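Local coordinates for protein muconate lactonizing enzyme (Corynebacterium glutamicum, PDB 3I4K) that belongs to the enolase superfamily of metal-dependent enzymes, in which a capping domain packs against a TIM-type barrel that here holds a magnesium ion, at residues I8-S13 and S40-N45; I15-L20 and E33-L38; Y50-V55 and S304-I309; L336-I341 and M366-F371. All coordinates share one frame; numbering follows the deposited sequence.

In the fold
Contacts 1 and 2 hold the same two strands, 8-25 and 30-43, at two places whose centres lie about 21 Å apart. Contact 1 is at the outer end of this hairpin, where charged and ring side chains cover one face. Contact 2 is closer to the chain centre, has no exposed residue, and sets one His-carboxylate bond beside its aliphatic pairs. Contact 3 is the buried one. It joins strand 48-53 of the same sheet to the start of helix 308-320, mainly through the carboxylate of E52, with I309 and V54 packing beside it. Contact 4, partly buried, packs a loop against helix 366-372, with a salt bridge at its margin. Y340 and E52 link contacts 3 and 4; P19 and K337 link contacts 2 and 4.

Contact 1: residues I8-S13 and S40-N45; sequences IQKVES and SVHLEN
K10 and E12 meet H42 on the polar face of a two-stranded antiparallel pairing. K10 CE lies over one face of the H42 ring, 4.0 Å from its centroid, in a CH-pi contact. The lysine chain leaves with CG opposite its backbone N (chi1 177°) and bends at chi3 (59°), which lays CE on the ring. E12 comes from another direction. Its carboxylate stands nearly square to the imidazole, with 86° between the planes. H42 NE2 gives E12 OE1 only a weak hydrogen bond of 3.3 Å. The stronger partner of E12 OE1 is R14, in a salt bridge, and E12 OE2 also pairs with K10 NZ.

On the other face the side chains are aliphatic. V11 CG1 touches V41 CG2 at 3.7 Å, the two valines lying side by side. I8 CG1 meets V41 CG1 at 3.6 Å, and I8 CD1 packs tightly on L43 CD2. Helices 66-81 and 104-121 cover this face, with A78 and L81 on V11 and A113 on V41.

The backbone sets both faces. H42 N bonds to K10 O at 2.7 Å, and S40 N to E12 O at 2.8 Å. Two residues, Q9 and K10, stand across from the single residue H42, which makes a classic beta bulge. H42 O takes Q9 N at 2.8 Å and, more weakly, K10 N at 3.3 Å.

The bulge shifts the register by one residue. The chemistry is thus divided by face: aliphatic side chains face the helices, and the charged groups and the imidazole gather on the other face.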
loop_
_atom_site.group_PDB
_atom_site.type_symbol
_atom_site.label_atom_id
_atom_site.label_comp_id
_atom_site.label_asym_id
_atom_site.label_seq_id
_atom_site.Cartn_x
_atom_site.Cartn_y
_atom_site.Cartn_z
ATOM N N ILE A 8 -19.787 14.974 -4.209
ATOM C CA ILE A 8 -20.431 14.501 -2.984
ATOM C C ILE A 8 -21.348 15.617 -2.495
ATOM O O ILE A 8 -20.878 16.675 -2.068
ATOM C CB ILE A 8 -19.401 14.182 -1.860
ATOM C CG1 ILE A 8 -18.691 12.861 -2.146
ATOM C CG2 ILE A 8 -20.105 14.080 -0.512
ATOM C CD1 ILE A 8 -17.882 12.862 -3.398
ATOM N N GLN A 9 -22.653 15.373 -2.555
ATOM C CA GLN A 9 -23.632 16.373 -2.145
ATOM C C GLN A 9 -23.912 16.319 -0.656
ATOM O O GLN A 9 -24.049 17.354 -0.002
ATOM C CB GLN A 9 -24.955 16.172 -2.894
ATOM C CG GLN A 9 -24.824 16.050 -4.405
ATOM C CD GLN A 9 -24.183 17.269 -5.048
ATOM O OE1 GLN A 9 -24.733 18.373 -5.007
ATOM N NE2 GLN A 9 -23.011 17.074 -5.646
ATOM N N LYS A 10 -23.990 15.110 -0.116
ATOM C CA LYS A 10 -24.308 14.956 1.292
ATOM C C LYS A 10 -23.756 13.668 1.901
ATOM O O LYS A 10 -23.520 12.684 1.200
ATOM C CB LYS A 10 -25.837 15.008 1.438
ATOM C CG LYS A 10 -26.392 14.791 2.838
ATOM C CD LYS A 10 -27.926 14.801 2.831
ATOM C CE LYS A 10 -28.497 13.722 1.912
ATOM N NZ LYS A 10 -29.992 13.693 1.905
ATOM N N VAL A 11 -23.546 13.696 3.212
ATOM C CA VAL A 11 -23.059 12.540 3.958
ATOM C C VAL A 11 -23.885 12.447 5.235
ATOM O O VAL A 11 -23.940 13.400 6.010
ATOM C CB VAL A 11 -21.572 12.693 4.345
ATOM C CG1 VAL A 11 -20.680 12.463 3.138
ATOM C CG2 VAL A 11 -21.338 14.073 4.888
ATOM N N GLU A 12 -24.537 11.307 5.447
ATOM C CA GLU A 12 -25.361 11.110 6.635
ATOM C C GLU A 12 -24.811 9.975 7.485
ATOM O O GLU A 12 -24.137 9.085 6.975
ATOM C CB GLU A 12 -26.802 10.764 6.246
ATOM C CG GLU A 12 -27.485 11.750 5.311
ATOM C CD GLU A 12 -28.936 11.371 5.034
ATOM O OE1 GLU A 12 -29.193 10.194 4.690
ATOM O OE2 GLU A 12 -29.816 12.253 5.159
ATOM N N SER A 13 -25.114 10.004 8.780
ATOM C CA SER A 13 -24.661 8.964 9.699
ATOM C C SER A 13 -25.811 8.516 10.592
ATOM O O SER A 13 -26.448 9.333 11.259
ATOM C CB SER A 13 -23.503 9.477 10.565
ATOM O OG SER A 13 -23.899 10.571 11.377
ATOM N N SER A 40 -23.305 7.173 5.176
ATOM C CA SER A 40 -23.588 7.128 3.750
ATOM C C SER A 40 -23.101 8.374 3.039
ATOM O O SER A 40 -23.218 9.488 3.558
ATOM C CB SER A 40 -25.091 6.969 3.503
ATOM O OG SER A 40 -25.811 8.068 4.032
ATOM N N VAL A 41 -22.546 8.169 1.850
ATOM C CA VAL A 41 -22.058 9.256 1.025
ATOM C C VAL A 41 -22.975 9.329 -0.196
ATOM O O VAL A 41 -23.106 8.365 -0.958
ATOM C CB VAL A 41 -20.587 9.020 0.602
ATOM C CG1 VAL A 41 -20.151 10.057 -0.427
ATOM C CG2 VAL A 41 -19.690 9.129 1.829
ATOM N N HIS A 42 -23.622 10.481 -0.351
ATOM C CA HIS A 42 -24.568 10.725 -1.434
ATOM C C HIS A 42 -23.932 11.537 -2.550
ATOM O O HIS A 42 -23.514 12.679 -2.347
ATOM C CB HIS A 42 -25.783 11.464 -0.873
ATOM C CG HIS A 42 -26.427 10.763 0.282
ATOM N ND1 HIS A 42 -27.316 9.720 0.120
ATOM C CD2 HIS A 42 -26.276 10.922 1.618
ATOM C CE1 HIS A 42 -27.684 9.269 1.305
ATOM N NE2 HIS A 42 -27.066 9.980 2.232
ATOM N N LEU A 43 -23.866 10.934 -3.731
ATOM C CA LEU A 43 -23.264 11.579 -4.886
ATOM C C LEU A 43 -24.281 12.232 -5.820
ATOM O O LEU A 43 -25.405 11.752 -5.976
ATOM C CB LEU A 43 -22.429 10.565 -5.674
ATOM C CG LEU A 43 -21.249 9.892 -4.966
ATOM C CD1 LEU A 43 -20.522 8.991 -5.950
ATOM C CD2 LEU A 43 -20.301 10.948 -4.419
ATOM N N GLU A 44 -23.858 13.331 -6.437
ATOM C CA GLU A 44 -24.674 14.093 -7.371
ATOM C C GLU A 44 -25.459 13.202 -8.332
ATOM O O GLU A 44 -26.622 13.473 -8.623
ATOM C CB GLU A 44 -23.775 15.045 -8.167
ATOM C CG GLU A 44 -24.494 15.864 -9.213
ATOM C CD GLU A 44 -25.644 16.639 -8.623
ATOM O OE1 GLU A 44 -25.411 17.377 -7.642
ATOM O OE2 GLU A 44 -26.777 16.510 -9.138
ATOM N N ASN A 45 -24.820 12.142 -8.819
ATOM C CA ASN A 45 -25.453 11.216 -9.751
ATOM C C ASN A 45 -26.446 10.271 -9.081
ATOM O O ASN A 45 -26.804 9.238 -9.643
ATOM C CB ASN A 45 -24.383 10.396 -10.481
ATOM C CG ASN A 45 -23.440 9.688 -9.524
ATOM O OD1 ASN A 45 -22.559 8.939 -9.940
ATOM N ND2 ASN A 45 -23.622 9.929 -8.232
#

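Contact 2: residues I15-L20 and E33-L38; sequences ILDVPL and EQHILL
D17 and H35 each hold CG opposite their own carbonyl carbon, with chi1 -61° and -44°. These torsions bring the aspartate carboxylate and the histidine ring together on one face of the hairpin. H35 ND1 donates to D17 OD1 at 2.8 Å. The acceptor is met on its anti side, somewhat out of the carboxylate plane, and the ring and carboxylate planes are 84° apart. D17 OD1 also forms a salt bridge with R374, the last modelled residue. The backbone carbonyl of E33 lies above one face of the H35 ring, offset toward its rim.

The two strands form the inner part of the antiparallel beta hairpin that opens the N-terminal domain of this enolase-superfamily protein. L16 N bonds to I36 O at 2.6 Å, and I36 N returns a bond to L16 O at 2.7 Å. V18 and Q34 make the next hydrogen-bonded pair.

The face opposite H35 carries L16, V18, I36 and Q34. Here V18 CG1 lies 4.1 Å from I36 CD1, and L16 CD1 reaches L38 CD2 at 3.9 Å. L336 and V369 also pack against this side. Q34 turns its amide away from the partner strand. Its NE2 donates to L305 O, and its OE1 accepts from G57 N and H35 N. On the D17 face, I15 CG1 meets L37 CD1 at 3.9 Å, with V66 and K70 of helix 66-81 against them.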
loop_
_atom_site.group_PDB
_atom_site.type_symbol
_atom_site.label_atom_id
_atom_site.label_comp_id
_atom_site.label_asym_id
_atom_site.label_seq_id
_atom_site.Cartn_x
_atom_site.Cartn_y
_atom_site.Cartn_z
ATOM N N ILE A 15 -27.044 5.768 13.657
ATOM C CA ILE A 15 -26.629 4.823 14.679
ATOM C C ILE A 15 -27.620 3.667 14.656
ATOM O O ILE A 15 -28.825 3.873 14.801
ATOM C CB ILE A 15 -26.639 5.456 16.082
ATOM C CG1 ILE A 15 -25.610 6.587 16.149
ATOM C CG2 ILE A 15 -26.362 4.390 17.131
ATOM C CD1 ILE A 15 -25.522 7.260 17.506
ATOM N N LEU A 16 -27.116 2.455 14.459
ATOM C CA LEU A 16 -27.973 1.283 14.419
ATOM C C LEU A 16 -27.665 0.325 15.558
ATOM O O LEU A 16 -26.503 -0.019 15.798
ATOM C CB LEU A 16 -27.804 0.542 13.091
ATOM C CG LEU A 16 -27.946 1.354 11.805
ATOM C CD1 LEU A 16 -27.975 0.389 10.638
ATOM C CD2 LEU A 16 -29.210 2.204 11.836
ATOM N N ASP A 17 -28.711 -0.096 16.262
ATOM C CA ASP A 17 -28.563 -1.038 17.358
ATOM C C ASP A 17 -29.245 -2.335 16.944
ATOM O O ASP A 17 -30.470 -2.431 16.933
ATOM C CB ASP A 17 -29.194 -0.489 18.641
ATOM C CG ASP A 17 -28.543 0.804 19.109
ATOM O OD1 ASP A 17 -27.301 0.832 19.253
ATOM O OD2 ASP A 17 -29.270 1.794 19.337
ATOM N N VAL A 18 -28.441 -3.327 16.581
ATOM C CA VAL A 18 -28.963 -4.615 16.159
ATOM C C VAL A 18 -28.648 -5.661 17.217
ATOM O O VAL A 18 -27.513 -5.786 17.665
ATOM C CB VAL A 18 -28.349 -5.042 14.806
ATOM C CG1 VAL A 18 -26.834 -5.026 14.899
ATOM C CG2 VAL A 18 -28.839 -6.424 14.419
ATOM N N PRO A 19 -29.662 -6.424 17.643
ATOM C CA PRO A 19 -29.485 -7.464 18.659
ATOM C C PRO A 19 -28.716 -8.671 18.151
ATOM O O PRO A 19 -28.820 -9.042 16.982
ATOM C CB PRO A 19 -30.920 -7.826 19.035
ATOM C CG PRO A 19 -31.670 -6.564 18.752
ATOM C CD PRO A 19 -31.092 -6.154 17.430
ATOM N N LEU A 20 -27.944 -9.283 19.036
ATOM C CA LEU A 20 -27.178 -10.468 18.681
ATOM C C LEU A 20 -28.023 -11.690 18.999
ATOM O O LEU A 20 -28.969 -11.608 19.780
ATOM C CB LEU A 20 -25.870 -10.513 19.473
ATOM C CG LEU A 20 -24.674 -9.725 18.923
ATOM C CD1 LEU A 20 -25.115 -8.362 18.406
ATOM C CD2 LEU A 20 -23.628 -9.582 20.023
ATOM N N GLU A 33 -26.189 -6.748 21.841
ATOM C CA GLU A 33 -26.456 -6.103 20.563
ATOM C C GLU A 33 -25.235 -5.303 20.091
ATOM O O GLU A 33 -24.441 -4.818 20.905
ATOM C CB GLU A 33 -27.664 -5.174 20.686
ATOM C CG GLU A 33 -27.515 -4.106 21.747
ATOM C CD GLU A 33 -28.715 -3.179 21.813
ATOM O OE1 GLU A 33 -28.684 -2.213 22.606
ATOM O OE2 GLU A 33 -29.691 -3.416 21.071
ATOM N N GLN A 34 -25.079 -5.166 18.780
ATOM C CA GLN A 34 -23.958 -4.409 18.248
ATOM C C GLN A 34 -24.448 -3.024 17.866
ATOM O O GLN A 34 -25.599 -2.851 17.457
ATOM C CB GLN A 34 -23.351 -5.113 17.028
ATOM C CG GLN A 34 -22.243 -4.320 16.324
ATOM C CD GLN A 34 -20.983 -4.139 17.171
ATOM O OE1 GLN A 34 -21.050 -3.716 18.326
ATOM N NE2 GLN A 34 -19.827 -4.448 16.588
ATOM N N HIS A 35 -23.575 -2.038 18.027
ATOM C CA HIS A 35 -23.890 -0.658 17.702
ATOM C C HIS A 35 -23.090 -0.323 16.460
ATOM O O HIS A 35 -21.866 -0.466 16.430
ATOM C CB HIS A 35 -23.494 0.255 18.861
ATOM C CG HIS A 35 -23.895 -0.280 20.200
ATOM N ND1 HIS A 35 -25.207 -0.538 20.534
ATOM C CD2 HIS A 35 -23.153 -0.661 21.267
ATOM C CE1 HIS A 35 -25.256 -1.057 21.748
ATOM N NE2 HIS A 35 -24.023 -1.143 22.214
ATOM N N ILE A 36 -23.790 0.127 15.432
ATOM C CA ILE A 36 -23.152 0.437 14.175
ATOM C C ILE A 36 -23.481 1.835 13.687
ATOM O O ILE A 36 -24.646 2.231 13.651
ATOM C CB ILE A 36 -23.596 -0.590 13.119
ATOM C CG1 ILE A 36 -23.303 -1.999 13.642
ATOM C CG2 ILE A 36 -22.909 -0.322 11.789
ATOM C CD1 ILE A 36 -23.852 -3.115 12.789
ATOM N N LEU A 37 -22.453 2.595 13.337
ATOM C CA LEU A 37 -22.677 3.924 12.798
ATOM C C LEU A 37 -22.676 3.750 11.288
ATOM O O LEU A 37 -21.613 3.724 10.666
ATOM C CB LEU A 37 -21.560 4.893 13.175
ATOM C CG LEU A 37 -21.818 6.273 12.557
ATOM C CD1 LEU A 37 -22.980 6.935 13.300
ATOM C CD2 LEU A 37 -20.572 7.147 12.623
ATOM N N LEU A 38 -23.862 3.611 10.702
ATOM C CA LEU A 38 -23.970 3.446 9.258
ATOM C C LEU A 38 -23.822 4.816 8.619
ATOM O O LEU A 38 -24.683 5.678 8.771
ATOM C CB LEU A 38 -25.323 2.829 8.893
ATOM C CG LEU A 38 -25.567 2.476 7.422
ATOM C CD1 LEU A 38 -24.624 1.363 6.973
ATOM C CD2 LEU A 38 -27.013 2.023 7.261
#

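Contact 3: residues Y50-V55 and S304-I309; sequences YGEGVV and SLEGPI
The start of helix 308-320, in the barrel domain, meets the edge strand 48-53 of the N-terminal sheet through E52 and G307. G307 occupies the N-cap position of the helix. Its N donates to E52 OE1 at 2.8 Å, with an N-H...O angle of 159°. E52 OE1 receives it on its syn lone pair, the side of the other oxygen. With chi2 at -175° the E52 chain stays extended beyond CG and carries the carboxylate to the helix start. E52 OE2 accepts from G310 N and is hydrogen-bonded to the hydroxyl of Y340.

Aliphatic atoms pack around this carboxylate. I309 CB lies 3.3 Å from E52 OE2, and I309 CG2 is 3.9 Å from E52 CG. At the outer end I309 CD1 reaches Y50 CB at 4.1 Å. Further along, V54 CG1 touches E306 CG at 3.9 Å, the two side chains crossing at about a right angle. The E306 chain bends at chi2, and S304 N meets OE2 from above the carboxylate plane; OE2 also bonds to T277.

The E52 carboxylate is buried, yet both oxygens have partners. The N-H groups and dipole of the helix start probably offset the cost of burying it. The carboxylate is thus one polar tie among the packing contacts between the two domains.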
loop_
_atom_site.group_PDB
_atom_site.type_symbol
_atom_site.label_atom_id
_atom_site.label_comp_id
_atom_site.label_asym_id
_atom_site.label_seq_id
_atom_site.Cartn_x
_atom_site.Cartn_y
_atom_site.Cartn_z
ATOM N N TYR A 50 -22.090 3.253 1.231
ATOM C CA TYR A 50 -22.201 3.004 2.666
ATOM C C TYR A 50 -20.932 2.506 3.349
ATOM O O TYR A 50 -20.161 1.728 2.779
ATOM C CB TYR A 50 -23.329 2.006 2.926
ATOM C CG TYR A 50 -24.688 2.526 2.535
ATOM C CD1 TYR A 50 -25.336 3.487 3.310
ATOM C CD2 TYR A 50 -25.316 2.084 1.371
ATOM C CE1 TYR A 50 -26.573 3.996 2.938
ATOM C CE2 TYR A 50 -26.553 2.588 0.987
ATOM C CZ TYR A 50 -27.178 3.543 1.776
ATOM O OH TYR A 50 -28.409 4.042 1.409
ATOM N N GLY A 51 -20.739 2.961 4.586
ATOM C CA GLY A 51 -19.586 2.571 5.380
ATOM C C GLY A 51 -20.001 2.462 6.836
ATOM O O GLY A 51 -20.966 3.107 7.249
ATOM N N GLU A 52 -19.278 1.660 7.617
ATOM C CA GLU A 52 -19.602 1.469 9.030
ATOM C C GLU A 52 -18.624 2.038 10.059
ATOM O O GLU A 52 -17.415 1.832 9.969
ATOM C CB GLU A 52 -19.785 -0.024 9.328
ATOM C CG GLU A 52 -21.105 -0.625 8.846
ATOM C CD GLU A 52 -21.278 -2.066 9.279
ATOM O OE1 GLU A 52 -20.598 -2.486 10.237
ATOM O OE2 GLU A 52 -22.102 -2.784 8.682
ATOM N N GLY A 53 -19.168 2.756 11.039
ATOM C CA GLY A 53 -18.368 3.283 12.131
ATOM C C GLY A 53 -18.700 2.292 13.236
ATOM O O GLY A 53 -19.734 2.419 13.895
ATOM N N VAL A 54 -17.834 1.304 13.448
ATOM C CA VAL A 54 -18.121 0.262 14.425
ATOM C C VAL A 54 -16.920 -0.316 15.183
ATOM O O VAL A 54 -15.864 -0.552 14.599
ATOM C CB VAL A 54 -18.854 -0.899 13.703
ATOM C CG1 VAL A 54 -18.001 -1.395 12.533
ATOM C CG2 VAL A 54 -19.148 -2.032 14.662
ATOM N N VAL A 55 -17.107 -0.535 16.485
ATOM C CA VAL A 55 -16.093 -1.118 17.366
ATOM C C VAL A 55 -16.726 -2.340 18.028
ATOM O O VAL A 55 -17.944 -2.475 18.044
ATOM C CB VAL A 55 -15.639 -0.143 18.475
ATOM C CG1 VAL A 55 -14.870 1.017 17.869
ATOM C CG2 VAL A 55 -16.852 0.361 19.264
ATOM N N SER A 304 -14.056 -6.324 13.684
ATOM C CA SER A 304 -14.386 -5.485 14.821
ATOM C C SER A 304 -15.867 -5.773 15.061
ATOM O O SER A 304 -16.584 -4.960 15.655
ATOM C CB SER A 304 -14.199 -4.011 14.467
ATOM O OG SER A 304 -12.828 -3.695 14.339
ATOM N N LEU A 305 -16.297 -6.947 14.592
ATOM C CA LEU A 305 -17.687 -7.383 14.673
ATOM C C LEU A 305 -18.532 -6.433 13.836
ATOM O O LEU A 305 -19.530 -5.877 14.309
ATOM C CB LEU A 305 -18.187 -7.403 16.121
ATOM C CG LEU A 305 -18.071 -8.717 16.902
ATOM C CD1 LEU A 305 -17.235 -9.759 16.159
ATOM C CD2 LEU A 305 -17.471 -8.401 18.264
ATOM N N GLU A 306 -18.106 -6.241 12.590
ATOM C CA GLU A 306 -18.819 -5.370 11.661
ATOM C C GLU A 306 -20.143 -5.995 11.262
ATOM O O GLU A 306 -20.311 -7.220 11.330
ATOM C CB GLU A 306 -18.017 -5.146 10.368
ATOM C CG GLU A 306 -16.688 -4.412 10.519
ATOM C CD GLU A 306 -15.553 -5.316 10.963
ATOM O OE1 GLU A 306 -15.770 -6.539 11.090
ATOM O OE2 GLU A 306 -14.442 -4.796 11.178
ATOM N N GLY A 307 -21.075 -5.145 10.847
ATOM C CA GLY A 307 -22.355 -5.633 10.378
ATOM C C GLY A 307 -22.120 -6.104 8.950
ATOM O O GLY A 307 -20.968 -6.286 8.548
ATOM N N PRO A 308 -23.179 -6.307 8.150
ATOM C CA PRO A 308 -23.008 -6.762 6.764
ATOM C C PRO A 308 -22.202 -5.810 5.885
ATOM O O PRO A 308 -21.382 -6.250 5.086
ATOM C CB PRO A 308 -24.448 -6.935 6.280
ATOM C CG PRO A 308 -25.201 -5.911 7.098
ATOM C CD PRO A 308 -24.603 -6.123 8.468
ATOM N N ILE A 309 -22.431 -4.511 6.031
ATOM C CA ILE A 309 -21.711 -3.525 5.238
ATOM C C ILE A 309 -20.215 -3.543 5.570
ATOM O O ILE A 309 -19.373 -3.657 4.681
ATOM C CB ILE A 309 -22.274 -2.097 5.480
ATOM C CG1 ILE A 309 -23.602 -1.926 4.730
ATOM C CG2 ILE A 309 -21.286 -1.048 5.020
ATOM C CD1 ILE A 309 -23.485 -2.085 3.216
#

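Contact 4: residues L336-I341 and M366-F371; sequences LKDTYI and MDKVNF
Y340 and V369 make the tight part of this contact. V369 CG2 lies 3.5 Å from Y340 CD2, approaching the ring obliquely. Next to it, Y340 CB meets K368 CB at 3.8 Å. Y340 holds CG between its backbone N and carbonyl carbon (chi1 56°), and from there the ring runs inward and away from helix 366-372. Both Y340 and V369 are buried.

The K368 and D338 end is looser and partly exposed. The lysine chain is extended beyond CG and runs along the loop, its CD passing close to T339 O. It ends in a salt bridge, with K368 NZ 3.3 Å from D338 OD1. As a hydrogen bond this is weak. The stronger partner of D338 is Y372, whose hydroxyl bonds to OD2.

The helix begins beside D365, whose OD1 accepts from K368 N. The Y340 ring packs against P308 of helix 308-320, L16 of strand 8-25, and I36 and L38 of strand 30-43, with its hydroxyl held by E52. V369 rests on L38 and R14. The loop and the short C-terminal helix thus lie against one face of the N-terminal hairpin, with the start of helix 308-320 beside the loop.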
loop_
_atom_site.group_PDB
_atom_site.type_symbol
_atom_site.label_atom_id
_atom_site.label_comp_id
_atom_site.label_asym_id
_atom_site.label_seq_id
_atom_site.Cartn_x
_atom_site.Cartn_y
_atom_site.Cartn_z
ATOM N N LEU A 336 -25.190 -11.528 14.219
ATOM C CA LEU A 336 -26.387 -10.702 14.281
ATOM C C LEU A 336 -27.624 -11.591 14.178
ATOM O O LEU A 336 -27.648 -12.556 13.411
ATOM C CB LEU A 336 -26.393 -9.699 13.130
ATOM C CG LEU A 336 -25.182 -8.782 12.985
ATOM C CD1 LEU A 336 -25.305 -7.983 11.701
ATOM C CD2 LEU A 336 -25.088 -7.861 14.187
ATOM N N LYS A 337 -28.652 -11.267 14.949
ATOM C CA LYS A 337 -29.880 -12.050 14.918
ATOM C C LYS A 337 -30.716 -11.623 13.708
ATOM O O LYS A 337 -31.643 -12.321 13.295
ATOM C CB LYS A 337 -30.658 -11.846 16.223
ATOM C CG LYS A 337 -31.874 -12.742 16.384
ATOM C CD LYS A 337 -32.476 -12.616 17.776
ATOM C CE LYS A 337 -32.829 -11.170 18.107
ATOM N NZ LYS A 337 -33.789 -10.568 17.129
ATOM N N ASP A 338 -30.366 -10.477 13.134
ATOM C CA ASP A 338 -31.063 -9.950 11.969
ATOM C C ASP A 338 -30.100 -9.078 11.164
ATOM O O ASP A 338 -29.013 -8.749 11.639
ATOM C CB ASP A 338 -32.284 -9.143 12.417
ATOM C CG ASP A 338 -33.135 -8.670 11.255
ATOM O OD1 ASP A 338 -33.297 -9.430 10.280
ATOM O OD2 ASP A 338 -33.660 -7.542 11.321
ATOM N N THR A 339 -30.486 -8.709 9.947
ATOM C CA THR A 339 -29.624 -7.887 9.110
ATOM C C THR A 339 -30.349 -6.695 8.483
ATOM O O THR A 339 -31.470 -6.364 8.868
ATOM C CB THR A 339 -28.966 -8.748 7.998
ATOM O OG1 THR A 339 -28.354 -7.896 7.021
ATOM C CG2 THR A 339 -29.991 -9.638 7.328
ATOM N N TYR A 340 -29.687 -6.039 7.538
ATOM C CA TYR A 340 -30.248 -4.894 6.830
ATOM C C TYR A 340 -29.495 -4.764 5.518
ATOM O O TYR A 340 -29.220 -3.659 5.050
ATOM C CB TYR A 340 -30.080 -3.611 7.648
ATOM C CG TYR A 340 -28.655 -3.307 8.050
ATOM C CD1 TYR A 340 -27.986 -4.109 8.972
ATOM C CD2 TYR A 340 -27.974 -2.215 7.511
ATOM C CE1 TYR A 340 -26.677 -3.834 9.348
ATOM C CE2 TYR A 340 -26.660 -1.934 7.879
ATOM C CZ TYR A 340 -26.021 -2.749 8.799
ATOM O OH TYR A 340 -24.725 -2.488 9.172
ATOM N N ILE A 341 -29.187 -5.907 4.915
ATOM C CA ILE A 341 -28.423 -5.913 3.684
ATOM C C ILE A 341 -29.076 -6.553 2.451
ATOM O O ILE A 341 -28.428 -6.704 1.412
ATOM C CB ILE A 341 -27.036 -6.559 3.954
ATOM C CG1 ILE A 341 -25.961 -5.766 3.225
ATOM C CG2 ILE A 341 -27.025 -8.024 3.551
ATOM C CD1 ILE A 341 -25.930 -4.301 3.611
HETATM N N MSE A 366 -33.181 -0.238 3.359
HETATM C CA MSE A 366 -33.592 0.954 4.086
HETATM C C MSE A 366 -34.696 0.764 5.114
HETATM O O MSE A 366 -34.786 1.526 6.081
HETATM C CB MSE A 366 -33.984 2.051 3.102
HETATM C CG MSE A 366 -32.777 2.736 2.499
HETATM SE SE MSE A 366 -31.565 3.279 3.912
HETATM C CE MSE A 366 -32.201 5.093 4.188
ATOM N N ASP A 367 -35.539 -0.241 4.912
ATOM C CA ASP A 367 -36.613 -0.493 5.861
ATOM C C ASP A 367 -36.014 -0.990 7.163
ATOM O O ASP A 367 -36.324 -0.469 8.239
ATOM C CB ASP A 367 -37.599 -1.526 5.306
ATOM C CG ASP A 367 -38.452 -0.966 4.183
ATOM O OD1 ASP A 367 -39.074 0.097 4.389
ATOM O OD2 ASP A 367 -38.506 -1.588 3.101
ATOM N N LYS A 368 -35.151 -1.997 7.066
ATOM C CA LYS A 368 -34.510 -2.551 8.249
ATOM C C LYS A 368 -33.511 -1.566 8.841
ATOM O O LYS A 368 -33.258 -1.579 10.043
ATOM C CB LYS A 368 -33.838 -3.881 7.914
ATOM C CG LYS A 368 -34.844 -4.991 7.662
ATOM C CD LYS A 368 -34.178 -6.343 7.517
ATOM C CE LYS A 368 -35.212 -7.447 7.410
ATOM N NZ LYS A 368 -34.579 -8.788 7.265
ATOM N N VAL A 369 -32.954 -0.704 7.998
ATOM C CA VAL A 369 -32.015 0.305 8.470
ATOM C C VAL A 369 -32.808 1.280 9.331
ATOM O O VAL A 369 -32.379 1.663 10.421
ATOM C CB VAL A 369 -31.379 1.079 7.300
ATOM C CG1 VAL A 369 -30.697 2.341 7.817
ATOM C CG2 VAL A 369 -30.375 0.195 6.579
ATOM N N ASN A 370 -33.971 1.677 8.826
ATOM C CA ASN A 370 -34.849 2.595 9.537
ATOM C C ASN A 370 -35.359 1.937 10.815
ATOM O O ASN A 370 -35.469 2.584 11.857
ATOM C CB ASN A 370 -36.031 2.977 8.643
ATOM C CG ASN A 370 -35.648 3.966 7.562
ATOM O OD1 ASN A 370 -36.298 4.040 6.518
ATOM N ND2 ASN A 370 -34.599 4.747 7.812
ATOM N N PHE A 371 -35.652 0.643 10.726
ATOM C CA PHE A 371 -36.164 -0.118 11.857
ATOM C C PHE A 371 -35.193 -0.165 13.026
ATOM O O PHE A 371 -35.594 -0.037 14.184
ATOM C CB PHE A 371 -36.488 -1.551 11.430
ATOM C CG PHE A 371 -37.055 -2.400 12.538
ATOM C CD1 PHE A 371 -38.264 -2.064 13.142
ATOM C CD2 PHE A 371 -36.381 -3.535 12.978
ATOM C CE1 PHE A 371 -38.798 -2.849 14.171
ATOM C CE2 PHE A 371 -36.904 -4.328 14.005
ATOM C CZ PHE A 371 -38.116 -3.983 14.602
#